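Local coordinates for uncharacterized protein Ta1441 (Thermoplasma acidophilum, PDB 3GAA) that is of unknown function but belongs to the PAC2 family, whose members include proteasome assembly chaperones, and may act in a similar way, at residues A[12-15]-A[19-22]; A[40-45]-A[197-202]; A[57-62]-A[108-113]; A[113-118]-A[178-183]; A[119-124]-A[208-213]. All coordinates share one frame; numbering follows the deposited sequence.

Contact 1 (A[12-15]-A[19-22]); sequences SESQ and LEKR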
# COMPACT_ATOMS: atom_id res chain seq x y z
N SER A 12 -19.34 -15.09 -10.79
CA SER A 12 -18.28 -14.94 -9.84
C SER A 12 -18.66 -14.03 -8.71
O SER A 12 -17.82 -13.39 -8.10
CB SER A 12 -17.09 -14.36 -10.56
OG SER A 12 -17.54 -13.44 -11.52
N GLU A 13 -19.94 -13.97 -8.43
CA GLU A 13 -20.49 -13.06 -7.41
C GLU A 13 -19.92 -13.49 -6.01
O GLU A 13 -19.39 -12.66 -5.26
CB GLU A 13 -22.05 -12.97 -7.52
CG GLU A 13 -22.61 -12.73 -9.03
CD GLU A 13 -23.80 -11.65 -9.21
OE1 GLU A 13 -24.73 -11.63 -8.38
OE2 GLU A 13 -23.85 -10.84 -10.20
N SER A 14 -19.94 -14.79 -5.72
CA SER A 14 -19.39 -15.34 -4.46
C SER A 14 -17.91 -14.98 -4.22
O SER A 14 -17.39 -15.09 -3.11
CB SER A 14 -19.53 -16.85 -4.46
OG SER A 14 -18.50 -17.40 -5.29
N GLN A 15 -17.24 -14.54 -5.27
CA GLN A 15 -15.82 -14.26 -5.20
C GLN A 15 -15.46 -12.75 -5.17
O GLN A 15 -14.52 -12.37 -4.48
CB GLN A 15 -15.16 -14.98 -6.37
CG GLN A 15 -13.82 -15.56 -6.04
CD GLN A 15 -12.69 -14.74 -6.61
OE1 GLN A 15 -11.81 -14.28 -5.87
NE2 GLN A 15 -12.68 -14.57 -7.94
N LEU A 19 -18.63 -14.18 -0.55
CA LEU A 19 -20.07 -14.52 -0.25
C LEU A 19 -20.22 -16.04 -0.29
O LEU A 19 -21.30 -16.57 -0.54
CB LEU A 19 -21.00 -13.79 -1.29
CG LEU A 19 -22.39 -14.14 -1.94
CD1 LEU A 19 -23.03 -12.83 -2.50
CD2 LEU A 19 -22.38 -15.26 -3.05
N GLU A 20 -19.11 -16.71 0.02
CA GLU A 20 -18.87 -18.10 -0.34
C GLU A 20 -19.58 -19.13 0.56
O GLU A 20 -20.01 -20.17 0.07
CB GLU A 20 -17.37 -18.33 -0.38
CG GLU A 20 -16.97 -19.70 -0.84
CD GLU A 20 -17.08 -19.86 -2.32
OE1 GLU A 20 -18.21 -20.06 -2.86
OE2 GLU A 20 -16.01 -19.77 -2.96
N LYS A 21 -19.72 -18.82 1.86
CA LYS A 21 -20.58 -19.61 2.78
C LYS A 21 -21.96 -19.84 2.20
O LYS A 21 -22.58 -20.88 2.43
CB LYS A 21 -20.74 -18.93 4.14
N ARG A 22 -22.42 -18.85 1.44
CA ARG A 22 -23.81 -18.79 0.92
C ARG A 22 -24.18 -20.03 0.10
O ARG A 22 -25.26 -20.56 0.28
CB ARG A 22 -23.99 -17.51 0.08
CG ARG A 22 -25.42 -17.14 -0.32
CD ARG A 22 -25.53 -15.59 -0.68
NE ARG A 22 -25.08 -14.79 0.47
CZ ARG A 22 -25.75 -14.71 1.63
NH1 ARG A 22 -26.91 -15.32 1.80
NH2 ARG A 22 -25.24 -13.99 2.63
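S14 and L19 carry the close-packed part of this local turn, which folds the loop after helix 13-16 back against the helix. The amide N of L19 donates to the carbonyl O of S14 over 3.0 Å with an N-H...O angle of 154°, closing a pi-turn, since donor and acceptor are five residues apart. The donor stands above the carbonyl plane, 36° out of it, and does not lie on a lone pair. Beside this bond the L19 branch ending in CD2 lies over the S14 backbone and approaches S14 CB to 3.6 Å, and S14 has more of its surface covered here than any other residue of the two segments. E13 adds a looser touch, its carbonyl C 4.2 Å from L19 CD2. Toward E20 the packing is looser, and S14 remains partly exposed. Its OG sits between its own backbone N and carbonyl carbon and lies 3.6 Å from E20 OE1, a spacing that amounts to mere proximity. E20 sends its CG out on the far side from its own amide N (chi1 -176°) and bends at chi2, which brings the carboxylate back past S14. The other oxygen, OE2, makes a salt bridge with K9 of the third subunit, and L19 packs on D115 of the second subunit. The chemistry is therefore divided: one backbone bond and a leucine branch hold the turn within the chain, whereas the acid beside them pairs with a lysine of another subunit.

Contact 2 (A[40-45]-A[197-202]); sequences GVLAAS and GAVLSI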
# COMPACT_ATOMS: atom_id res chain seq x y z
N GLY A 40 -4.47 -41.77 3.93
CA GLY A 40 -5.27 -40.54 3.78
C GLY A 40 -5.75 -40.22 2.35
O GLY A 40 -6.93 -39.98 2.12
N VAL A 41 -4.82 -40.22 1.38
CA VAL A 41 -5.15 -39.94 -0.03
C VAL A 41 -6.00 -41.06 -0.62
O VAL A 41 -6.90 -40.84 -1.42
CB VAL A 41 -3.89 -39.71 -0.91
CG1 VAL A 41 -3.14 -38.45 -0.46
CG2 VAL A 41 -3.00 -40.84 -0.78
N LEU A 42 -5.74 -42.28 -0.20
CA LEU A 42 -6.59 -43.37 -0.61
C LEU A 42 -7.98 -43.21 -0.07
O LEU A 42 -8.91 -43.45 -0.79
CB LEU A 42 -6.00 -44.69 -0.18
CG LEU A 42 -4.72 -45.10 -0.95
CD1 LEU A 42 -4.22 -46.43 -0.37
CD2 LEU A 42 -4.97 -45.21 -2.45
N ALA A 43 -8.17 -42.80 1.17
CA ALA A 43 -9.55 -42.54 1.63
C ALA A 43 -10.17 -41.38 0.83
O ALA A 43 -11.24 -41.53 0.29
CB ALA A 43 -9.60 -42.26 3.15
N ALA A 44 -9.45 -40.25 0.75
CA ALA A 44 -9.90 -39.05 0.04
C ALA A 44 -10.39 -39.48 -1.29
O ALA A 44 -11.55 -39.27 -1.59
CB ALA A 44 -8.80 -38.03 -0.15
N SER A 45 -9.54 -40.14 -2.07
CA SER A 45 -9.96 -40.58 -3.40
C SER A 45 -11.16 -41.47 -3.40
O SER A 45 -12.09 -41.24 -4.17
CB SER A 45 -8.88 -41.33 -4.07
OG SER A 45 -7.85 -40.42 -4.18
N GLY A 197 -7.88 -52.56 4.05
CA GLY A 197 -8.53 -52.51 5.36
C GLY A 197 -8.18 -51.27 6.17
O GLY A 197 -8.94 -50.89 7.06
N ALA A 198 -7.05 -50.62 5.87
CA ALA A 198 -6.72 -49.35 6.50
C ALA A 198 -7.80 -48.34 6.06
O ALA A 198 -8.54 -47.77 6.87
CB ALA A 198 -5.33 -48.89 6.11
N VAL A 199 -7.94 -48.19 4.76
CA VAL A 199 -8.93 -47.31 4.27
C VAL A 199 -10.35 -47.67 4.77
O VAL A 199 -11.07 -46.83 5.18
CB VAL A 199 -8.86 -47.25 2.74
CG1 VAL A 199 -10.05 -46.40 2.17
CG2 VAL A 199 -7.53 -46.64 2.35
N LEU A 200 -10.72 -48.94 4.75
CA LEU A 200 -12.03 -49.34 5.22
C LEU A 200 -12.31 -48.89 6.65
O LEU A 200 -13.33 -48.32 6.89
CB LEU A 200 -12.22 -50.83 5.08
CG LEU A 200 -13.50 -51.36 5.74
CD1 LEU A 200 -14.79 -50.68 5.17
CD2 LEU A 200 -13.50 -52.85 5.57
N SER A 201 -11.37 -49.07 7.57
CA SER A 201 -11.59 -48.63 8.95
C SER A 201 -11.83 -47.15 9.14
O SER A 201 -12.65 -46.74 10.02
CB SER A 201 -10.38 -48.93 9.75
OG SER A 201 -10.10 -50.29 9.67
N ILE A 202 -11.06 -46.36 8.38
CA ILE A 202 -11.15 -44.92 8.42
C ILE A 202 -12.53 -44.54 7.92
O ILE A 202 -13.17 -43.67 8.52
CB ILE A 202 -10.04 -44.21 7.57
CG1 ILE A 202 -9.00 -43.44 8.41
CG2 ILE A 202 -10.65 -43.12 6.67
CD1 ILE A 202 -8.16 -44.22 9.36
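V199 reaches from helix 196-210 onto helix 39-51 and sets its two methyls on neighbouring residues, L42 and A43. Its CG2 meets L42 CB at 3.5 Å, and its CG1 lies 3.9 Å from A43 CA, against the backbone itself. The valine torsion explains the split: CG1 is anti to the backbone N (chi1 174°) and CG2 lies beside that N, so the two methyls spread over L42 and A43. One turn after V199, I202 closes the patch with its CG2 branch 3.8 Å from A43 CB. The first shell is thus wholly apolar and buried, with no hydrogen bond across it. A43 presents only a methyl, and the axes of the two short segments pass at 9.2 Å with a signed crossing angle of -62°. Within each helix a serine hydroxyl is tied to its own backbone. S45 OG donates to V41 O over 2.9 Å, and this carbonyl also accepts S45 N, the two donors coming from opposite faces of its plane. S201 OG likewise bonds to G197 O, at 2.9 Å and nearly in line with the C=O bond, and G197 O also accepts S201 N. The outer shell begins with L226 and D227 of the long helix 219-243, on which L42 leans, and with T187 of strand 181-190, which I202 touches. A44 rests on V91 and M93 of strand 89-94. The pair of helices therefore lies over the sheet, with the C-terminal helix beside it.

Contact 3 (A[57-62]-A[108-113]); sequences AHLISQ and NTLMNW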
# COMPACT_ATOMS: atom_id res chain seq x y z
N ALA A 57 -12.57 -26.53 -6.33
CA ALA A 57 -11.50 -25.58 -6.02
C ALA A 57 -10.14 -26.24 -6.20
O ALA A 57 -10.01 -27.46 -6.14
CB ALA A 57 -11.66 -25.06 -4.60
N HIS A 58 -9.12 -25.44 -6.48
CA HIS A 58 -7.72 -25.91 -6.40
C HIS A 58 -7.07 -25.03 -5.37
O HIS A 58 -7.48 -23.90 -5.21
CB HIS A 58 -6.96 -25.69 -7.70
CG HIS A 58 -7.43 -26.50 -8.85
ND1 HIS A 58 -6.86 -27.71 -9.19
CD2 HIS A 58 -8.39 -26.26 -9.78
CE1 HIS A 58 -7.46 -28.20 -10.25
NE2 HIS A 58 -8.39 -27.34 -10.64
N LEU A 59 -6.04 -25.56 -4.70
CA LEU A 59 -5.19 -24.79 -3.81
C LEU A 59 -3.87 -24.56 -4.56
O LEU A 59 -3.11 -25.47 -4.84
CB LEU A 59 -5.00 -25.50 -2.47
CG LEU A 59 -4.41 -24.69 -1.32
CD1 LEU A 59 -4.82 -25.25 0.03
CD2 LEU A 59 -2.89 -24.67 -1.35
N ILE A 60 -3.68 -23.30 -4.90
CA ILE A 60 -2.54 -22.78 -5.67
C ILE A 60 -1.50 -22.29 -4.68
O ILE A 60 -1.87 -21.61 -3.70
CB ILE A 60 -3.01 -21.48 -6.42
CG1 ILE A 60 -3.65 -21.79 -7.73
CG2 ILE A 60 -1.91 -20.45 -6.71
CD1 ILE A 60 -4.00 -20.42 -8.34
N SER A 61 -0.23 -22.56 -4.96
CA SER A 61 0.84 -22.08 -4.07
C SER A 61 2.23 -22.40 -4.57
O SER A 61 2.50 -23.47 -5.08
CB SER A 61 0.70 -22.69 -2.66
OG SER A 61 1.86 -22.46 -1.87
N GLN A 62 3.14 -21.50 -4.33
CA GLN A 62 4.52 -21.74 -4.65
C GLN A 62 5.12 -22.92 -3.90
O GLN A 62 6.15 -23.46 -4.30
CB GLN A 62 5.23 -20.51 -4.26
CG GLN A 62 6.69 -20.56 -4.45
CD GLN A 62 7.32 -19.48 -3.64
OE1 GLN A 62 6.60 -18.74 -2.91
NE2 GLN A 62 8.65 -19.38 -3.71
N ASN A 108 -2.67 -22.94 6.53
CA ASN A 108 -3.31 -21.69 6.73
C ASN A 108 -4.13 -21.20 5.54
O ASN A 108 -5.17 -20.65 5.71
CB ASN A 108 -2.29 -20.64 7.11
CG ASN A 108 -2.94 -19.37 7.49
OD1 ASN A 108 -3.52 -19.28 8.57
ND2 ASN A 108 -2.97 -18.41 6.58
N THR A 109 -3.64 -21.36 4.33
CA THR A 109 -4.41 -21.07 3.16
C THR A 109 -5.68 -21.93 3.14
O THR A 109 -6.81 -21.44 3.03
CB THR A 109 -3.55 -21.38 1.92
OG1 THR A 109 -2.44 -20.47 1.87
CG2 THR A 109 -4.36 -21.30 0.63
N LEU A 110 -5.49 -23.24 3.26
CA LEU A 110 -6.62 -24.16 3.34
C LEU A 110 -7.63 -23.77 4.40
O LEU A 110 -8.84 -23.73 4.12
CB LEU A 110 -6.15 -25.58 3.62
CG LEU A 110 -7.21 -26.66 3.40
CD1 LEU A 110 -7.71 -26.68 1.95
CD2 LEU A 110 -6.58 -27.94 3.79
N MET A 111 -7.16 -23.47 5.60
CA MET A 111 -8.10 -23.17 6.66
C MET A 111 -8.78 -21.84 6.51
O MET A 111 -9.86 -21.69 7.05
CB MET A 111 -7.48 -23.35 8.04
CG MET A 111 -7.35 -24.87 8.40
SD MET A 111 -8.97 -25.70 8.35
CE MET A 111 -9.85 -24.63 9.57
N ASN A 112 -8.21 -20.90 5.74
CA ASN A 112 -8.92 -19.66 5.39
C ASN A 112 -10.10 -19.93 4.48
O ASN A 112 -11.17 -19.40 4.66
CB ASN A 112 -8.00 -18.63 4.70
CG ASN A 112 -7.20 -17.79 5.69
OD1 ASN A 112 -6.00 -17.58 5.52
ND2 ASN A 112 -7.86 -17.30 6.73
N TRP A 113 -9.91 -20.76 3.48
CA TRP A 113 -10.99 -21.03 2.56
C TRP A 113 -12.07 -21.83 3.24
O TRP A 113 -13.23 -21.59 3.03
CB TRP A 113 -10.43 -21.81 1.39
CG TRP A 113 -11.36 -22.10 0.31
CD1 TRP A 113 -11.51 -21.39 -0.78
CD2 TRP A 113 -12.24 -23.24 0.20
NE1 TRP A 113 -12.45 -21.99 -1.60
CE2 TRP A 113 -12.93 -23.11 -1.01
CE3 TRP A 113 -12.51 -24.35 1.01
CZ2 TRP A 113 -13.87 -24.04 -1.44
CZ3 TRP A 113 -13.46 -25.28 0.57
CH2 TRP A 113 -14.13 -25.10 -0.65
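L59 meets T109 and L110 where helix 103-117 packs on the sheet of this alpha/beta fold. The helix belongs to a beta-alpha-beta crossover, joining the parallel strands 89-94 and 121-130 with strand 28-32 between them, and its outer flank reaches as far as strand 54-60, the outermost on that side within the chain. The axes of segments 57-60 and 108-113 pass 9.7 Å apart, at 147° between their N-to-C directions. L59 buries the most surface. With CG anti to its backbone N (chi1 -166°), the isobutyl group stands up from the strand and enters the step between two consecutive helix residues. Its CG faces T109 CG2 at 3.9 Å, while its CD1 lies against L110 CD1 at 3.8 Å, the leucine chains crossing at about a right angle. T109 offers its methyl rather than its hydroxyl: CG2 is the branch pointing away from the amide N, and OG1 makes a weak hydrogen bond to E105 O of its own helix. Two residues before L59 on the same side of the strand, A57 meets the next turn of the helix. The neighbourhood is finished by F79 and I81 of strand 79-83, which touch L59, A57 and L110. In the assembly A57 to I60 pair with an antiparallel strand of the third subunit, so the sheet continues past this edge, and I5 of that subunit packs on T109. At the A57 end of the strand segment, A57 CB approaches CZ2 of the W113 indole at 4.0 Å.

Contact 4 (A[113-118]-A[178-183]); sequences WIDQVG and RKITGL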
# COMPACT_ATOMS: atom_id res chain seq x y z
N TRP A 113 -9.91 -20.76 3.48
CA TRP A 113 -10.99 -21.03 2.56
C TRP A 113 -12.07 -21.83 3.24
O TRP A 113 -13.23 -21.59 3.03
CB TRP A 113 -10.43 -21.81 1.39
CG TRP A 113 -11.36 -22.10 0.31
CD1 TRP A 113 -11.51 -21.39 -0.78
CD2 TRP A 113 -12.24 -23.24 0.20
NE1 TRP A 113 -12.45 -21.99 -1.60
CE2 TRP A 113 -12.93 -23.11 -1.01
CE3 TRP A 113 -12.51 -24.35 1.01
CZ2 TRP A 113 -13.87 -24.04 -1.44
CZ3 TRP A 113 -13.46 -25.28 0.57
CH2 TRP A 113 -14.13 -25.10 -0.65
N ILE A 114 -11.67 -22.79 4.05
CA ILE A 114 -12.59 -23.66 4.71
C ILE A 114 -13.35 -22.88 5.74
O ILE A 114 -14.52 -23.09 5.90
CB ILE A 114 -11.87 -24.87 5.33
CG1 ILE A 114 -11.47 -25.83 4.24
CG2 ILE A 114 -12.77 -25.65 6.23
CD1 ILE A 114 -10.63 -26.96 4.76
N ASP A 115 -12.71 -21.99 6.47
CA ASP A 115 -13.41 -21.19 7.48
C ASP A 115 -14.48 -20.36 6.76
O ASP A 115 -15.60 -20.25 7.24
CB ASP A 115 -12.41 -20.27 8.26
CG ASP A 115 -12.91 -19.88 9.67
OD1 ASP A 115 -14.14 -20.04 9.90
OD2 ASP A 115 -12.05 -19.41 10.54
N GLN A 116 -14.16 -19.83 5.58
CA GLN A 116 -15.08 -18.93 4.86
C GLN A 116 -16.21 -19.64 4.15
O GLN A 116 -17.24 -19.06 3.96
CB GLN A 116 -14.33 -18.04 3.86
CG GLN A 116 -14.42 -16.53 4.17
CD GLN A 116 -13.63 -16.10 5.42
OE1 GLN A 116 -13.04 -15.01 5.48
NE2 GLN A 116 -13.62 -16.96 6.43
N VAL A 117 -16.01 -20.88 3.74
CA VAL A 117 -17.05 -21.74 3.19
C VAL A 117 -18.10 -22.17 4.28
O VAL A 117 -19.17 -22.72 3.94
CB VAL A 117 -16.38 -22.96 2.57
CG1 VAL A 117 -17.20 -24.19 2.71
CG2 VAL A 117 -16.00 -22.68 1.13
N GLY A 118 -17.80 -21.93 5.56
CA GLY A 118 -18.75 -22.20 6.63
C GLY A 118 -18.65 -23.58 7.24
O GLY A 118 -19.57 -24.03 7.93
N ARG A 178 -9.28 -21.06 15.46
CA ARG A 178 -10.47 -20.56 14.82
C ARG A 178 -11.76 -20.97 15.50
O ARG A 178 -12.80 -20.51 15.10
CB ARG A 178 -10.50 -21.05 13.38
CG ARG A 178 -9.43 -20.41 12.55
CD ARG A 178 -9.31 -21.12 11.25
NE ARG A 178 -8.16 -20.69 10.45
CZ ARG A 178 -8.20 -19.65 9.63
NH1 ARG A 178 -9.31 -18.96 9.51
NH2 ARG A 178 -7.15 -19.33 8.90
N LYS A 179 -11.67 -21.81 16.53
CA LYS A 179 -12.82 -22.50 17.13
C LYS A 179 -13.75 -23.26 16.19
O LYS A 179 -14.94 -23.20 16.32
CB LYS A 179 -13.61 -21.55 18.02
CG LYS A 179 -12.93 -21.31 19.36
CD LYS A 179 -13.96 -21.18 20.52
CE LYS A 179 -14.50 -22.57 20.99
NZ LYS A 179 -13.48 -23.40 21.77
N ILE A 180 -13.19 -23.97 15.23
CA ILE A 180 -13.93 -24.97 14.45
C ILE A 180 -13.49 -26.34 14.97
O ILE A 180 -12.33 -26.50 15.35
CB ILE A 180 -13.53 -24.96 13.00
CG1 ILE A 180 -13.70 -23.56 12.41
CG2 ILE A 180 -14.32 -26.02 12.26
CD1 ILE A 180 -13.27 -23.46 10.98
N THR A 181 -14.39 -27.32 14.98
CA THR A 181 -14.09 -28.64 15.53
C THR A 181 -13.22 -29.34 14.55
O THR A 181 -13.62 -29.45 13.40
CB THR A 181 -15.34 -29.52 15.70
OG1 THR A 181 -16.23 -28.86 16.60
CG2 THR A 181 -14.96 -30.89 16.27
N GLY A 182 -12.04 -29.78 15.00
CA GLY A 182 -11.10 -30.52 14.16
C GLY A 182 -10.73 -31.83 14.85
O GLY A 182 -10.42 -31.80 16.04
N LEU A 183 -10.85 -32.97 14.17
CA LEU A 183 -10.26 -34.18 14.68
C LEU A 183 -9.53 -34.86 13.63
O LEU A 183 -9.60 -34.46 12.49
CB LEU A 183 -11.23 -35.15 15.35
CG LEU A 183 -12.48 -35.60 14.67
CD1 LEU A 183 -13.47 -34.42 14.66
CD2 LEU A 183 -12.11 -36.10 13.31
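D115 and R178 form a buried salt bridge with an apolar neighbour, I180, at the place where two helices end. D115 lies in the last turn of helix 103-117, R178 is the last residue of helix 166-178, and I180 comes just before strand 181-190. R178 NH1 donates to D115 OD2 over 3.0 Å with an N-H...O angle of 159°. The oxygen uses its anti lone pair and lies in the plane of the guanidinium, at its edge, but the two flat groups are turned 74° apart, which makes this a single-bonded bridge. The R178 chain runs extended from CG to NE past the carboxylate, so OD2 also touches CD, at 3.3 Å. D115 holds its carboxylate opposite its own amide N (chi1 -155°), bringing its other oxygen, OD1, to 3.7 Å from I180 CD1. That oxygen is not left to the methyl: it makes a salt bridge with R22 of the second subunit, while R178 NE pairs with E174. A carboxylate gripped by two guanidiniums probably stays ionised despite its burial. Both helices stop with a Schellman motif, at G118 and at K179. G118 N returns to D115 O over 3.2 Å, supplemented by a weak bond to I114 O. After each helix the backbone passes into the sheet, T181 and L183 bonding through their backbones to strand 121-130, I114 packing on I122 of it and I180 on M111, so the bridge ties the two helices together on the same flank of neighbouring strands 121-130 and 181-190.

Contact 5 (A[119-124]-A[208-213]); sequences ASEIVI and KAYNLK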
# COMPACT_ATOMS: atom_id res chain seq x y z
N ALA A 119 -17.52 -24.25 7.02
CA ALA A 119 -17.36 -25.65 7.45
C ALA A 119 -17.59 -25.82 8.95
O ALA A 119 -17.14 -25.01 9.72
CB ALA A 119 -16.04 -26.17 7.05
N SER A 120 -18.29 -26.86 9.35
CA SER A 120 -18.59 -27.12 10.75
C SER A 120 -17.46 -27.91 11.40
O SER A 120 -17.05 -27.55 12.47
CB SER A 120 -19.89 -27.90 10.86
OG SER A 120 -20.06 -28.78 9.74
N GLU A 121 -16.94 -28.96 10.75
CA GLU A 121 -15.97 -29.90 11.35
C GLU A 121 -14.97 -30.38 10.30
O GLU A 121 -15.38 -30.73 9.20
CB GLU A 121 -16.67 -31.15 11.88
CG GLU A 121 -18.07 -30.94 12.53
CD GLU A 121 -18.14 -31.39 14.00
OE1 GLU A 121 -17.42 -32.37 14.39
OE2 GLU A 121 -18.92 -30.76 14.77
N ILE A 122 -13.70 -30.45 10.66
CA ILE A 122 -12.67 -30.90 9.74
C ILE A 122 -12.13 -32.21 10.21
O ILE A 122 -11.80 -32.30 11.34
CB ILE A 122 -11.53 -29.89 9.70
CG1 ILE A 122 -12.11 -28.55 9.26
CG2 ILE A 122 -10.45 -30.30 8.73
CD1 ILE A 122 -11.16 -27.43 9.50
N VAL A 123 -12.04 -33.22 9.37
CA VAL A 123 -11.54 -34.49 9.84
C VAL A 123 -10.29 -34.75 9.07
O VAL A 123 -10.31 -34.64 7.85
CB VAL A 123 -12.53 -35.59 9.54
CG1 VAL A 123 -12.03 -36.85 10.07
CG2 VAL A 123 -13.87 -35.25 10.13
N ILE A 124 -9.19 -35.08 9.73
CA ILE A 124 -7.96 -35.43 9.00
C ILE A 124 -7.71 -36.93 9.01
O ILE A 124 -7.68 -37.57 10.08
CB ILE A 124 -6.74 -34.73 9.52
CG1 ILE A 124 -6.92 -33.23 9.38
CG2 ILE A 124 -5.56 -35.17 8.74
CD1 ILE A 124 -6.48 -32.46 10.60
N LYS A 208 -19.45 -43.66 11.48
CA LYS A 208 -19.84 -43.64 12.87
C LYS A 208 -19.82 -42.22 13.45
O LYS A 208 -20.64 -41.90 14.27
CB LYS A 208 -18.89 -44.48 13.68
CG LYS A 208 -19.34 -44.74 15.11
CD LYS A 208 -20.33 -45.89 15.16
CE LYS A 208 -20.94 -46.17 16.55
NZ LYS A 208 -21.77 -47.49 16.48
N ALA A 209 -18.89 -41.37 13.06
CA ALA A 209 -18.84 -40.09 13.70
C ALA A 209 -19.86 -39.12 13.13
O ALA A 209 -20.40 -38.33 13.90
CB ALA A 209 -17.45 -39.50 13.64
N TYR A 210 -20.12 -39.17 11.81
CA TYR A 210 -20.80 -38.09 11.08
C TYR A 210 -21.95 -38.55 10.25
O TYR A 210 -22.60 -37.76 9.57
CB TYR A 210 -19.80 -37.35 10.18
CG TYR A 210 -18.83 -36.61 11.04
CD1 TYR A 210 -19.21 -35.44 11.68
CD2 TYR A 210 -17.57 -37.14 11.33
CE1 TYR A 210 -18.37 -34.76 12.55
CE2 TYR A 210 -16.69 -36.45 12.23
CZ TYR A 210 -17.12 -35.25 12.82
OH TYR A 210 -16.33 -34.55 13.70
N ASN A 211 -22.21 -39.84 10.28
CA ASN A 211 -23.34 -40.35 9.60
C ASN A 211 -23.45 -39.87 8.17
O ASN A 211 -24.51 -39.78 7.59
CB ASN A 211 -24.57 -39.99 10.40
CG ASN A 211 -25.78 -40.75 9.94
OD1 ASN A 211 -26.84 -40.15 9.65
ND2 ASN A 211 -25.64 -42.09 9.81
N LEU A 212 -22.31 -39.57 7.56
CA LEU A 212 -22.23 -39.56 6.11
C LEU A 212 -22.62 -40.98 5.92
O LEU A 212 -22.54 -41.73 6.91
CB LEU A 212 -20.81 -39.33 5.66
CG LEU A 212 -20.13 -38.14 6.34
CD1 LEU A 212 -18.95 -37.65 5.49
CD2 LEU A 212 -21.14 -37.03 6.61
N LYS A 213 -23.06 -41.42 4.76
CA LYS A 213 -23.26 -42.88 4.67
C LYS A 213 -22.52 -43.41 3.50
O LYS A 213 -23.08 -43.81 2.52
CB LYS A 213 -24.73 -43.20 4.65
CG LYS A 213 -25.38 -43.18 6.05
CD LYS A 213 -26.70 -42.36 6.07
CE LYS A 213 -27.83 -42.97 5.29
NZ LYS A 213 -29.15 -42.56 5.92
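Y210 points its ring at E121 and V123, joining the end of helix 196-210 to strand 121-130, a central strand of the mixed sheet in this alpha/beta fold. The two strand residues lie on the same side of the sheet, and the phenol reaches them end-on, its hydroxyl leading. E121 comes in obliquely along the CE1 side: its carboxylate is turned 64° from the ring, with OE1 lying at the ring edge and close to its plane. Y210 OH donates to E121 OE1 at 2.5 Å, meeting that oxygen on its anti side and 17° out of the carboxylate plane; at 2.7 Å resolution the exact length of so short a bond carries little weight. E121 keeps CG beside its backbone N (chi1 -37°) and bends at chi2, which brings the carboxylate to the hydroxyl end of the ring, beside CE1. K147 ties up the same spot, with its NZ in a salt bridge to E121 OE1 and in a hydrogen bond to Y210 OH. The three polar groups are thus bonded to one another, and the lysine would probably keep the glutamate ionised. L183 of strand 181-190 also packs on Y210. V123 comes from the opposite direction and meets the ring obliquely, its CG2 methyl resting 3.7 Å from Y210 CE2.

In the fold
Contacts 3, 4 and 5 form a continuous series on the sheet. Contacts 3 and 4 share helix 103-117 and W113, and M111 CE touches I180 CD1 at 3.9 Å. Contacts 4 and 5, with centres about 12 Å apart, are stitched by probable backbone hydrogen bonds such as I122 N to T181 O, 2.9 Å, between neighbouring strands. Contact 1 meets this group where E20 CG lies 3.7 Å from V117 CG2. Contact 2 lies across the chain's centre from contacts 1, 3 and 4, about 31 Å between centres from contact 1, yet shares helix 196-210 with contact 5. Contacts 1, 4 and 5 all face the second subunit.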